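Local coordinates for penicillin-binding protein 2B (Streptococcus pneumoniae, PDB 2WAD) that probably cross-links adjacent glycan strands of cell-wall peptidoglycan as a transpeptidase of the elongasome and binds penicillin, at residues E62-S67 with G305-L310; K69-N74 with L226-S231; S232-V237 with Y267-Y272; T491-P496 with L542-V547; E548-N553 with Q564-K569. One frame throughout, in Å; residues are numbered along the deposited sequence.

All five contacts gather where the N-terminal region meets the transpeptidase domain. Interactions 1 and 5 are about 10 Å apart between centres and belong to one mixed sheet, in the order 63-64, 307-310, 547-553, 559-565, so strands far apart in the sequence, from the N-terminal region and the transpeptidase domain, build it. Interactions 2 and 3, in series along the chain, are nested inside the long loop closed by interaction 1, while interactions 4 and 5 follow later, within the transpeptidase domain. Interaction 3 reaches interaction 4 through Y272 and D494, although their centres lie about 13 Å apart. Interactions 2 and 5 do not touch. The cluster therefore ties the N-terminal region to the catalytic domain, away from S386, the probable acyl-ester serine.

Interaction 1 of 5, residues E62-S67 with G305-L310; sequences EIYDAS and GKNIKL. Unlike the reference sequence in segment 305-310: K306 (reference Asn).
I63 and I308 lie side by side on one face of a parallel strand pair, their side chains pointing the same way. Their CD1 atoms are 3.3 Å apart, tighter than usual for two methyl groups. With CG2 anti to its backbone N, I63 also sends that methyl obliquely across L310, 4.0 Å from CD2. Y64 and K309 occupy the other face; CE2 of the Y64 ring passes 3.9 Å from CB of N307, and CG of K309 rests 3.5 Å from D65 O. Three backbone bonds hold the register: I308 N to E62 O, Y64 N to I308 O, and L310 N to Y64 O, the last 2.8 Å long and nearly straight at 173°. Beyond the strand, OD2 of D65 accepts from S67 N in an Asx turn, and its OD1 accepts from L314 N. Strand 63-64 forms one edge of the mixed sheet, with strand 307-310 placed between it and strand 547-553, while I63 also packs against L71, V72 of strand 72-83, and L276 of helix 273-276.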
# COMPACT_ATOMS: atom_id res chain seq x y z
N GLU A 62 -8.33 -15.65 -0.06
CA GLU A 62 -6.97 -15.60 -0.58
C GLU A 62 -6.79 -14.59 -1.70
O GLU A 62 -7.77 -14.00 -2.17
CB GLU A 62 -6.53 -17.01 -1.01
CG GLU A 62 -6.10 -17.89 0.15
CD GLU A 62 -6.20 -19.37 -0.15
OE1 GLU A 62 -5.53 -20.20 0.51
OE2 GLU A 62 -6.98 -19.73 -1.06
N ILE A 63 -5.54 -14.41 -2.12
CA ILE A 63 -5.14 -13.34 -3.03
C ILE A 63 -4.52 -13.94 -4.29
O ILE A 63 -3.58 -14.73 -4.21
CB ILE A 63 -4.05 -12.44 -2.38
CG1 ILE A 63 -4.34 -12.16 -0.90
CG2 ILE A 63 -3.81 -11.20 -3.21
CD1 ILE A 63 -5.32 -11.05 -0.65
N TYR A 64 -5.01 -13.51 -5.45
CA TYR A 64 -4.61 -14.06 -6.73
C TYR A 64 -4.13 -12.97 -7.66
O TYR A 64 -4.60 -11.83 -7.60
CB TYR A 64 -5.77 -14.82 -7.36
CG TYR A 64 -6.20 -16.03 -6.56
CD1 TYR A 64 -5.65 -17.29 -6.81
CD2 TYR A 64 -7.16 -15.93 -5.55
CE1 TYR A 64 -6.04 -18.41 -6.09
CE2 TYR A 64 -7.55 -17.04 -4.82
CZ TYR A 64 -6.99 -18.28 -5.10
OH TYR A 64 -7.36 -19.40 -4.39
N ASP A 65 -3.18 -13.32 -8.53
CA ASP A 65 -2.77 -12.37 -9.55
C ASP A 65 -3.77 -12.45 -10.69
O ASP A 65 -4.70 -13.27 -10.64
CB ASP A 65 -1.31 -12.60 -9.99
CG ASP A 65 -1.16 -13.55 -11.16
OD1 ASP A 65 -0.13 -13.47 -11.86
OD2 ASP A 65 -2.04 -14.40 -11.41
N ALA A 66 -3.58 -11.61 -11.70
CA ALA A 66 -4.52 -11.44 -12.80
C ALA A 66 -4.74 -12.69 -13.67
O ALA A 66 -5.74 -12.77 -14.39
CB ALA A 66 -4.08 -10.27 -13.68
N SER A 67 -3.82 -13.65 -13.62
CA SER A 67 -4.00 -14.90 -14.35
C SER A 67 -4.44 -16.06 -13.44
O SER A 67 -4.69 -17.18 -13.90
CB SER A 67 -2.72 -15.27 -15.11
OG SER A 67 -1.74 -15.81 -14.23
N GLY A 305 -13.57 -16.86 3.85
CA GLY A 305 -13.64 -15.51 3.28
C GLY A 305 -13.62 -15.51 1.76
O GLY A 305 -13.34 -16.55 1.14
N LYS A 306 -13.94 -14.36 1.17
CA LYS A 306 -13.95 -14.25 -0.28
C LYS A 306 -12.54 -13.93 -0.74
O LYS A 306 -11.67 -13.64 0.09
CB LYS A 306 -14.95 -13.21 -0.80
CG LYS A 306 -16.43 -13.47 -0.43
CD LYS A 306 -16.80 -14.95 -0.50
CE LYS A 306 -18.17 -15.25 0.09
NZ LYS A 306 -18.43 -16.72 0.19
N ASN A 307 -12.32 -14.00 -2.05
CA ASN A 307 -10.99 -13.84 -2.63
C ASN A 307 -10.96 -12.55 -3.43
O ASN A 307 -12.00 -12.11 -3.92
CB ASN A 307 -10.66 -15.03 -3.55
CG ASN A 307 -10.92 -16.38 -2.90
OD1 ASN A 307 -11.87 -17.07 -3.26
ND2 ASN A 307 -10.09 -16.74 -1.93
N ILE A 308 -9.78 -11.94 -3.53
CA ILE A 308 -9.58 -10.83 -4.44
C ILE A 308 -8.60 -11.27 -5.53
O ILE A 308 -7.65 -12.01 -5.24
CB ILE A 308 -9.02 -9.57 -3.73
CG1 ILE A 308 -7.75 -9.92 -2.95
CG2 ILE A 308 -10.07 -8.99 -2.79
CD1 ILE A 308 -6.97 -8.72 -2.40
N LYS A 309 -8.86 -10.83 -6.75
CA LYS A 309 -7.96 -11.02 -7.89
C LYS A 309 -7.37 -9.67 -8.28
O LYS A 309 -8.10 -8.70 -8.53
CB LYS A 309 -8.71 -11.66 -9.06
CG LYS A 309 -7.91 -11.86 -10.35
CD LYS A 309 -8.55 -12.90 -11.28
CE LYS A 309 -9.47 -12.26 -12.33
NZ LYS A 309 -9.67 -13.08 -13.57
N LEU A 310 -6.04 -9.59 -8.34
CA LEU A 310 -5.37 -8.34 -8.68
C LEU A 310 -5.41 -8.02 -10.17
O LEU A 310 -5.70 -8.88 -11.00
CB LEU A 310 -3.91 -8.34 -8.24
CG LEU A 310 -3.64 -8.88 -6.83
CD1 LEU A 310 -2.17 -8.60 -6.51
CD2 LEU A 310 -4.60 -8.24 -5.84

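Interaction 2 of 5, residues K69-N74 with L226-S231; sequences KPLVEN and LETSLS
L226 lies over the backbone of P70 and L71, with more of its surface buried here than any other residue of the two segments. Its CD1 comes 3.4 Å from P70 O, and CD2 reaches 4.0 Å to CB of E73. The backbone N of L226 donates to L71 O at 3.1 Å. L71 turns its side chain to the other part of the loop: CD1 meets CD1 of L230 at 4.1 Å, and CD2 lies 3.9 Å from OG1 of T228, the two side chains crossing at about a right angle. The contact thus joins the lead-in to strand 72-83 to the loop after strand 215-225, its neighbour in a three-stranded antiparallel sheet. That loop closes in a type I beta turn from T228 to S231, where T228 O receives both N and OG of S231. With chi1 at 78°, T228 holds OG1 between its backbone N and carbonyl carbon, where it donates to a water 2.6 Å away that in turn donates to L71 O and L226 O, bridging the segments. L314 of helix 314-334 touches both L71 and L230.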
# COMPACT_ATOMS: atom_id res chain seq x y z
N LYS A 69 -2.87 -17.12 -10.52
CA LYS A 69 -1.86 -17.70 -9.64
C LYS A 69 -2.04 -17.19 -8.21
O LYS A 69 -2.26 -15.99 -8.00
CB LYS A 69 -0.45 -17.38 -10.14
CG LYS A 69 -0.26 -17.55 -11.65
CD LYS A 69 0.29 -18.92 -12.02
CE LYS A 69 0.78 -18.94 -13.47
NZ LYS A 69 0.74 -20.33 -14.05
N PRO A 70 -1.94 -18.09 -7.22
CA PRO A 70 -2.07 -17.66 -5.83
C PRO A 70 -0.86 -16.87 -5.38
O PRO A 70 0.26 -17.14 -5.82
CB PRO A 70 -2.17 -18.98 -5.05
CG PRO A 70 -1.61 -20.03 -5.96
CD PRO A 70 -1.79 -19.55 -7.36
N LEU A 71 -1.09 -15.88 -4.52
CA LEU A 71 -0.01 -15.13 -3.92
C LEU A 71 0.20 -15.47 -2.46
O LEU A 71 1.23 -15.12 -1.88
CB LEU A 71 -0.28 -13.64 -4.07
CG LEU A 71 -0.50 -13.19 -5.52
CD1 LEU A 71 -0.70 -11.66 -5.51
CD2 LEU A 71 0.72 -13.59 -6.38
N VAL A 72 -0.78 -16.13 -1.85
CA VAL A 72 -0.70 -16.55 -0.46
C VAL A 72 -1.22 -17.97 -0.29
O VAL A 72 -1.61 -18.63 -1.26
CB VAL A 72 -1.55 -15.68 0.47
CG1 VAL A 72 -1.05 -14.25 0.45
CG2 VAL A 72 -3.01 -15.80 0.08
N GLU A 73 -1.23 -18.43 0.95
CA GLU A 73 -1.48 -19.84 1.23
C GLU A 73 -2.06 -19.95 2.63
O GLU A 73 -1.54 -19.35 3.56
CB GLU A 73 -0.15 -20.59 1.23
CG GLU A 73 -0.27 -22.09 1.32
CD GLU A 73 -0.24 -22.71 -0.06
OE1 GLU A 73 -0.87 -22.12 -0.97
OE2 GLU A 73 0.45 -23.75 -0.25
N ASN A 74 -3.14 -20.71 2.75
CA ASN A 74 -3.66 -21.09 4.06
C ASN A 74 -3.21 -22.51 4.36
O ASN A 74 -3.63 -23.46 3.70
CB ASN A 74 -5.19 -21.03 4.06
CG ASN A 74 -5.72 -19.62 4.20
OD1 ASN A 74 -5.05 -18.76 4.77
ND2 ASN A 74 -6.93 -19.39 3.71
N LEU A 226 3.55 -16.48 -0.44
CA LEU A 226 4.45 -17.21 -1.34
C LEU A 226 5.55 -16.30 -1.88
O LEU A 226 5.38 -15.08 -1.94
CB LEU A 226 3.67 -17.82 -2.50
CG LEU A 226 2.44 -18.66 -2.15
CD1 LEU A 226 1.70 -19.06 -3.41
CD2 LEU A 226 2.85 -19.90 -1.37
N GLU A 227 6.68 -16.89 -2.26
CA GLU A 227 7.75 -16.11 -2.87
C GLU A 227 7.37 -15.64 -4.28
O GLU A 227 7.33 -16.42 -5.23
CB GLU A 227 9.06 -16.90 -2.87
CG GLU A 227 9.57 -17.18 -1.45
CD GLU A 227 11.07 -17.45 -1.39
OE1 GLU A 227 11.61 -18.00 -2.38
OE2 GLU A 227 11.69 -17.11 -0.36
N THR A 228 7.03 -14.37 -4.41
CA THR A 228 6.68 -13.81 -5.71
C THR A 228 7.05 -12.34 -5.67
O THR A 228 7.35 -11.80 -4.61
CB THR A 228 5.17 -13.99 -6.05
OG1 THR A 228 4.39 -13.02 -5.35
CG2 THR A 228 4.69 -15.39 -5.69
N SER A 229 7.01 -11.71 -6.84
CA SER A 229 7.42 -10.33 -7.00
C SER A 229 6.37 -9.37 -6.47
O SER A 229 6.64 -8.19 -6.31
CB SER A 229 7.65 -10.04 -8.48
OG SER A 229 6.47 -10.32 -9.23
N LEU A 230 5.19 -9.91 -6.16
CA LEU A 230 4.10 -9.17 -5.50
C LEU A 230 3.95 -9.42 -4.01
O LEU A 230 2.96 -8.98 -3.41
CB LEU A 230 2.76 -9.46 -6.18
CG LEU A 230 2.67 -8.98 -7.64
CD1 LEU A 230 1.37 -9.42 -8.27
CD2 LEU A 230 2.83 -7.47 -7.72
N SER A 231 4.93 -10.10 -3.39
CA SER A 231 4.86 -10.40 -1.96
C SER A 231 4.88 -9.17 -1.06
O SER A 231 4.13 -9.10 -0.10
CB SER A 231 5.90 -11.44 -1.52
OG SER A 231 7.21 -10.91 -1.58
O HOH W 1 3.23 -13.57 -3.05

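Interaction 3 of 5, residues S232-V237 with Y267-Y272; sequences SIVGSV and YLEKQY
The E269 side chain lies alongside V234 and crosses V237 at about a right angle, with the carboxylate carbon CD 3.4 Å from V237 CG2. A bend at chi2 (-88°) turns the carboxylate so that OE2 passes 4.0 Å from V234 CG1. E269 OE2 accepts from a water 2.6 Å away, which also donates to G235 O. Two arginines, R60 at OE1 and R223 at OE2, form salt bridges with this group and would probably favour its charged form. Here the C-terminal end of the short, weakly bonded helix 231-234 meets residues 267-269 of helix 267-271: V234 O accepts from E269 N at 2.9 Å, the bond bent to 137°, and I233 O takes a weak bond from L268 N. G235, with positive phi (101°), leaves the first helix beside Y267, whose CB is 4.0 Å from G235 CA. That alpha carbon lies at the edge of the Y267 ring. The I233 and L268 side chains meet at an angle, CG2 of I233 4.0 Å from CD1 of L268.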
# COMPACT_ATOMS: atom_id res chain seq x y z
N SER A 232 5.71 -8.18 -1.37
CA SER A 232 5.78 -6.97 -0.54
C SER A 232 4.44 -6.23 -0.45
O SER A 232 4.15 -5.56 0.55
CB SER A 232 6.84 -6.02 -1.09
OG SER A 232 6.68 -5.82 -2.49
N ILE A 233 3.61 -6.37 -1.48
CA ILE A 233 2.39 -5.61 -1.61
C ILE A 233 1.20 -6.36 -0.99
O ILE A 233 0.18 -5.74 -0.66
CB ILE A 233 2.17 -5.28 -3.08
CG1 ILE A 233 3.14 -4.16 -3.51
CG2 ILE A 233 0.72 -4.93 -3.37
CD1 ILE A 233 3.32 -4.05 -5.02
N VAL A 234 1.35 -7.67 -0.81
CA VAL A 234 0.29 -8.48 -0.22
C VAL A 234 -0.01 -8.05 1.21
O VAL A 234 -1.17 -7.85 1.54
CB VAL A 234 0.58 -10.00 -0.28
CG1 VAL A 234 -0.37 -10.78 0.62
CG2 VAL A 234 0.51 -10.53 -1.72
N GLY A 235 1.02 -7.94 2.06
CA GLY A 235 0.89 -7.52 3.45
C GLY A 235 0.94 -8.70 4.40
O GLY A 235 1.13 -9.84 3.98
N SER A 236 0.75 -8.44 5.68
CA SER A 236 0.73 -9.54 6.65
C SER A 236 -0.60 -9.65 7.40
O SER A 236 -1.43 -8.74 7.37
CB SER A 236 1.89 -9.40 7.65
OG SER A 236 1.94 -8.07 8.15
N VAL A 237 -0.79 -10.78 8.07
CA VAL A 237 -1.95 -11.02 8.91
C VAL A 237 -1.44 -11.31 10.32
O VAL A 237 -0.41 -11.95 10.50
CB VAL A 237 -2.76 -12.24 8.39
CG1 VAL A 237 -4.03 -12.43 9.18
CG2 VAL A 237 -3.11 -12.04 6.93
N TYR A 267 -0.89 -3.32 4.12
CA TYR A 267 -1.12 -3.37 2.67
C TYR A 267 -2.44 -3.99 2.24
O TYR A 267 -3.46 -3.77 2.89
CB TYR A 267 0.13 -3.91 1.96
CG TYR A 267 1.33 -3.10 2.38
CD1 TYR A 267 2.33 -3.66 3.18
CD2 TYR A 267 1.43 -1.75 2.03
CE1 TYR A 267 3.42 -2.90 3.61
CE2 TYR A 267 2.50 -0.98 2.45
CZ TYR A 267 3.49 -1.57 3.24
OH TYR A 267 4.56 -0.83 3.67
N LEU A 268 -2.43 -4.80 1.18
CA LEU A 268 -3.66 -5.44 0.71
C LEU A 268 -4.43 -6.24 1.78
O LEU A 268 -5.66 -6.20 1.82
CB LEU A 268 -3.41 -6.31 -0.53
CG LEU A 268 -2.96 -5.68 -1.85
CD1 LEU A 268 -2.84 -6.75 -2.94
CD2 LEU A 268 -3.93 -4.56 -2.28
N GLU A 269 -3.73 -6.98 2.64
CA GLU A 269 -4.43 -7.84 3.60
C GLU A 269 -5.23 -6.94 4.51
O GLU A 269 -6.32 -7.29 4.93
CB GLU A 269 -3.48 -8.69 4.47
CG GLU A 269 -2.72 -9.79 3.76
CD GLU A 269 -3.47 -11.10 3.70
OE1 GLU A 269 -4.72 -11.10 3.85
OE2 GLU A 269 -2.81 -12.14 3.50
N LYS A 270 -4.68 -5.77 4.82
CA LYS A 270 -5.38 -4.81 5.66
C LYS A 270 -6.48 -4.08 4.88
O LYS A 270 -7.60 -3.97 5.35
CB LYS A 270 -4.40 -3.81 6.29
CG LYS A 270 -5.06 -2.79 7.23
CD LYS A 270 -4.01 -1.99 7.99
CE LYS A 270 -4.62 -0.71 8.53
NZ LYS A 270 -3.81 -0.22 9.67
N GLN A 271 -6.14 -3.57 3.71
CA GLN A 271 -7.10 -2.82 2.92
C GLN A 271 -8.40 -3.58 2.66
O GLN A 271 -9.49 -3.01 2.71
CB GLN A 271 -6.46 -2.37 1.60
CG GLN A 271 -7.31 -1.45 0.81
CD GLN A 271 -7.36 -0.05 1.41
OE1 GLN A 271 -8.06 0.83 0.89
NE2 GLN A 271 -6.61 0.15 2.49
N TYR A 272 -8.29 -4.88 2.37
CA TYR A 272 -9.44 -5.69 1.99
C TYR A 272 -9.83 -6.70 3.07
O TYR A 272 -10.47 -7.71 2.79
CB TYR A 272 -9.19 -6.39 0.65
CG TYR A 272 -9.18 -5.39 -0.49
CD1 TYR A 272 -8.00 -4.77 -0.88
CD2 TYR A 272 -10.36 -5.00 -1.11
CE1 TYR A 272 -7.98 -3.82 -1.90
CE2 TYR A 272 -10.35 -4.07 -2.12
CZ TYR A 272 -9.17 -3.48 -2.51
OH TYR A 272 -9.19 -2.54 -3.52
O HOH W 2 -0.46 -12.30 4.54

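Interaction 4 of 5, residues T491-P496 with L542-V547; sequences TGIDLP and LAPHIV. Unlike the reference sequence in segment 542-547: L542 (reference Val), H545 (reference Arg).
Two irregular segments run past each other with G492 opposite A543 and I493 opposite P544, and the CA of I493 directs its hydrogen almost straight at P544 O (174° at H, CA to O 3.3 Å). The main grip is the D494 carboxylate. Its CG stands between the backbone N and the carbonyl carbon, chi1 53°, which swings both oxygens to consecutive amides of the other segment. OD1 takes I546 N at 2.9 Å and OD2 takes V547 N at 3.1 Å, each through the syn lone pair; I546 N also makes a weak bond to OD2. Next to this clamp, P544 crosses T491 at about a right angle, with P544 CD 3.2 Å from T491 O, and CD1 of I546 meets CD1 of I493 and CG of L495, each at 3.8 Å. A water donates to G492 O and P544 O. H545 bonds within its own segment, ND1 to V547 O at 2.8 Å with the acceptor close to the ring plane. OD2 of D494 is also hydrogen-bonded to Y272 OH. A buried carboxylate supplied with two backbone N-H groups and a phenol is probably stabilised as the anion, and it links these loops of the transpeptidase domain to the N-terminal region.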
# COMPACT_ATOMS: atom_id res chain seq x y z
N THR A 491 -3.79 10.01 -4.28
CA THR A 491 -4.12 9.34 -5.54
C THR A 491 -5.42 8.54 -5.48
O THR A 491 -6.06 8.34 -6.52
CB THR A 491 -2.99 8.40 -6.05
OG1 THR A 491 -2.82 7.30 -5.15
CG2 THR A 491 -1.67 9.13 -6.14
N GLY A 492 -5.80 8.09 -4.29
CA GLY A 492 -6.94 7.19 -4.13
C GLY A 492 -6.60 5.71 -4.19
O GLY A 492 -7.49 4.83 -4.21
N ILE A 493 -5.31 5.40 -4.26
CA ILE A 493 -4.91 4.00 -4.45
C ILE A 493 -5.38 3.15 -3.26
O ILE A 493 -5.42 3.66 -2.13
CB ILE A 493 -3.42 3.83 -4.67
CG1 ILE A 493 -3.14 2.43 -5.25
CG2 ILE A 493 -2.63 4.10 -3.40
CD1 ILE A 493 -1.69 2.18 -5.48
N ASP A 494 -5.75 1.90 -3.53
CA ASP A 494 -6.31 0.98 -2.54
C ASP A 494 -5.24 0.34 -1.63
O ASP A 494 -5.11 -0.90 -1.56
CB ASP A 494 -7.20 -0.07 -3.22
CG ASP A 494 -6.49 -0.82 -4.38
OD1 ASP A 494 -5.45 -0.34 -4.92
OD2 ASP A 494 -7.03 -1.87 -4.80
N LEU A 495 -4.47 1.18 -0.95
CA LEU A 495 -3.52 0.73 0.06
C LEU A 495 -3.72 1.64 1.26
O LEU A 495 -4.15 2.77 1.08
CB LEU A 495 -2.07 0.81 -0.44
CG LEU A 495 -1.64 -0.20 -1.52
CD1 LEU A 495 -0.25 0.09 -2.06
CD2 LEU A 495 -1.76 -1.65 -1.07
N PRO A 496 -3.46 1.16 2.48
CA PRO A 496 -3.84 1.93 3.67
C PRO A 496 -3.23 3.33 3.75
O PRO A 496 -3.91 4.28 4.14
CB PRO A 496 -3.40 1.06 4.86
CG PRO A 496 -2.94 -0.24 4.29
CD PRO A 496 -3.09 -0.23 2.80
N LEU A 542 -8.51 9.17 -12.48
CA LEU A 542 -9.09 7.93 -11.97
C LEU A 542 -8.23 7.38 -10.85
O LEU A 542 -7.00 7.44 -10.90
CB LEU A 542 -9.18 6.91 -13.11
CG LEU A 542 -10.08 7.17 -14.33
CD1 LEU A 542 -10.16 5.88 -15.17
CD2 LEU A 542 -11.49 7.63 -13.94
N ALA A 543 -8.87 6.88 -9.79
CA ALA A 543 -8.13 6.25 -8.71
C ALA A 543 -7.50 4.98 -9.26
O ALA A 543 -8.17 4.17 -9.91
CB ALA A 543 -9.06 5.91 -7.54
N PRO A 544 -6.21 4.78 -8.95
CA PRO A 544 -5.52 3.55 -9.31
C PRO A 544 -5.98 2.44 -8.37
O PRO A 544 -6.22 2.69 -7.20
CB PRO A 544 -4.03 3.86 -9.12
CG PRO A 544 -3.95 5.22 -8.54
CD PRO A 544 -5.34 5.71 -8.21
N HIS A 545 -6.18 1.24 -8.91
CA HIS A 545 -6.67 0.17 -8.07
C HIS A 545 -5.89 -1.09 -8.45
O HIS A 545 -5.72 -1.38 -9.63
CB HIS A 545 -8.21 -0.00 -8.10
CG HIS A 545 -8.79 -0.32 -9.45
ND1 HIS A 545 -9.05 -1.61 -9.85
CD2 HIS A 545 -9.21 0.48 -10.45
CE1 HIS A 545 -9.58 -1.59 -11.06
NE2 HIS A 545 -9.68 -0.33 -11.45
N ILE A 546 -5.37 -1.76 -7.42
CA ILE A 546 -4.56 -2.96 -7.59
C ILE A 546 -5.46 -4.20 -7.63
O ILE A 546 -5.11 -5.22 -8.24
CB ILE A 546 -3.56 -3.08 -6.42
CG1 ILE A 546 -2.60 -1.90 -6.39
CG2 ILE A 546 -2.77 -4.38 -6.53
CD1 ILE A 546 -1.98 -1.61 -5.03
N VAL A 547 -6.61 -4.12 -6.96
CA VAL A 547 -7.58 -5.20 -6.97
C VAL A 547 -8.55 -5.07 -8.14
O VAL A 547 -9.04 -3.97 -8.39
CB VAL A 547 -8.34 -5.30 -5.64
CG1 VAL A 547 -9.45 -6.32 -5.77
CG2 VAL A 547 -7.37 -5.69 -4.50
O HOH W 3 -8.40 2.67 -5.25

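Interaction 5 of 5, residues E548-N553 with Q564-K569; sequences EGIYDN and QAIDTK. Unlike the reference sequence in segment 548-553: D552 (reference Gly). Unlike the reference sequence in segment 564-569: A565 (reference Gln), I566 (reference Leu), D567 (reference Gln), T568 (reference Pro), K569 (reference Thr).
I550 and I566 each place CG1 anti to the carbonyl carbon, with chi1 -64° in I550, whose chi2 of 112°, away from a staggered value, directs CD1 toward CG1 of I566 in a loose contact of 4.5 Å. I550 CD1 lies 3.8 Å from Q564 O. Backbone bonds carry most of the pairing. I550 N donates to Q564 O at 2.8 Å and almost straight (175°), Q564 N returns a bond to I550 O, and two residues along, I566 N reaches E548 O. The contact joins strand 547-553 to the end of strand 559-565, the two arms of an antiparallel beta hairpin: I550 with Q564 is a hydrogen-bonded pair and G549 with A565 a non-hydrogen-bonded one, with CA of G549 4.0 Å from CA of A565. On its other side the first arm faces strand 307-310, where E548 and G549 both oppose K309 in a classic beta bulge. Within this arm the hydroxyl of Y551 donates to OE2 of E548 at 2.6 Å, on the syn side of the carboxylate, with OE2 at the edge of the Y551 ring, near its plane. A water bridges E548 O and I566 O, just past the end of strand 559-565.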
# COMPACT_ATOMS: atom_id res chain seq x y z
N GLU A 548 -8.81 -6.17 -8.84
CA GLU A 548 -9.65 -6.16 -10.03
C GLU A 548 -11.08 -6.57 -9.71
O GLU A 548 -12.02 -6.04 -10.29
CB GLU A 548 -9.09 -7.06 -11.15
CG GLU A 548 -9.97 -7.20 -12.42
CD GLU A 548 -11.07 -8.26 -12.29
OE1 GLU A 548 -12.14 -8.11 -12.91
OE2 GLU A 548 -10.89 -9.25 -11.56
N GLY A 549 -11.23 -7.53 -8.80
CA GLY A 549 -12.58 -7.97 -8.42
C GLY A 549 -12.60 -8.81 -7.15
O GLY A 549 -11.57 -9.29 -6.70
N ILE A 550 -13.78 -8.99 -6.57
CA ILE A 550 -13.91 -9.92 -5.45
C ILE A 550 -14.57 -11.17 -5.99
O ILE A 550 -15.56 -11.08 -6.71
CB ILE A 550 -14.76 -9.33 -4.32
CG1 ILE A 550 -14.07 -8.10 -3.72
CG2 ILE A 550 -15.06 -10.40 -3.28
CD1 ILE A 550 -14.79 -6.80 -4.00
N TYR A 551 -14.04 -12.34 -5.63
CA TYR A 551 -14.51 -13.60 -6.18
C TYR A 551 -14.93 -14.56 -5.08
O TYR A 551 -14.44 -14.48 -3.96
CB TYR A 551 -13.40 -14.25 -7.01
CG TYR A 551 -13.11 -13.48 -8.28
CD1 TYR A 551 -13.40 -14.03 -9.52
CD2 TYR A 551 -12.57 -12.20 -8.23
CE1 TYR A 551 -13.15 -13.33 -10.68
CE2 TYR A 551 -12.33 -11.48 -9.39
CZ TYR A 551 -12.62 -12.06 -10.61
OH TYR A 551 -12.41 -11.37 -11.76
N ASP A 552 -15.85 -15.46 -5.43
CA ASP A 552 -16.31 -16.51 -4.53
C ASP A 552 -15.30 -17.64 -4.53
O ASP A 552 -14.39 -17.67 -5.38
CB ASP A 552 -17.65 -17.05 -5.01
CG ASP A 552 -18.46 -17.66 -3.88
OD1 ASP A 552 -17.98 -17.68 -2.72
OD2 ASP A 552 -19.58 -18.11 -4.17
N ASN A 553 -15.45 -18.54 -3.57
CA ASN A 553 -14.71 -19.80 -3.51
C ASN A 553 -15.42 -20.88 -4.32
O ASN A 553 -16.64 -20.93 -4.35
CB ASN A 553 -14.56 -20.27 -2.07
CG ASN A 553 -13.58 -19.42 -1.29
OD1 ASN A 553 -13.91 -18.88 -0.23
ND2 ASN A 553 -12.37 -19.30 -1.81
N GLN A 564 -18.16 -9.45 -7.50
CA GLN A 564 -18.28 -8.02 -7.77
C GLN A 564 -16.96 -7.42 -8.27
O GLN A 564 -15.94 -7.49 -7.59
CB GLN A 564 -18.70 -7.30 -6.48
CG GLN A 564 -18.68 -5.78 -6.56
CD GLN A 564 -19.06 -5.14 -5.24
OE1 GLN A 564 -19.90 -5.65 -4.50
NE2 GLN A 564 -18.45 -4.00 -4.94
N ALA A 565 -16.98 -6.84 -9.46
CA ALA A 565 -15.79 -6.21 -10.00
C ALA A 565 -15.58 -4.88 -9.29
O ALA A 565 -16.54 -4.26 -8.84
CB ALA A 565 -15.95 -5.99 -11.49
N ILE A 566 -14.34 -4.43 -9.19
CA ILE A 566 -14.08 -3.12 -8.62
C ILE A 566 -14.26 -2.05 -9.68
O ILE A 566 -13.52 -1.97 -10.67
CB ILE A 566 -12.70 -3.03 -7.94
CG1 ILE A 566 -12.75 -3.80 -6.61
CG2 ILE A 566 -12.33 -1.56 -7.69
CD1 ILE A 566 -11.39 -4.21 -6.12
N ASP A 567 -15.30 -1.25 -9.48
CA ASP A 567 -15.73 -0.30 -10.49
C ASP A 567 -14.77 0.88 -10.63
O ASP A 567 -14.03 1.23 -9.71
CB ASP A 567 -17.16 0.16 -10.20
CG ASP A 567 -18.16 -1.00 -10.19
OD1 ASP A 567 -17.95 -1.99 -10.94
OD2 ASP A 567 -19.15 -0.91 -9.43
N THR A 568 -14.76 1.50 -11.80
CA THR A 568 -13.87 2.62 -12.04
C THR A 568 -14.30 3.82 -11.22
O THR A 568 -15.49 4.12 -11.15
CB THR A 568 -13.90 2.98 -13.52
OG1 THR A 568 -13.29 1.92 -14.26
CG2 THR A 568 -13.14 4.28 -13.74
N LYS A 569 -13.36 4.54 -10.61
CA LYS A 569 -13.75 5.63 -9.73
C LYS A 569 -13.19 6.97 -10.19
O LYS A 569 -11.98 7.18 -10.14
CB LYS A 569 -13.30 5.34 -8.30
CG LYS A 569 -13.95 6.24 -7.25
CD LYS A 569 -13.26 6.06 -5.89
CE LYS A 569 -13.28 4.60 -5.42
NZ LYS A 569 -12.48 4.41 -4.17
O HOH W 4 -12.29 -3.99 -11.77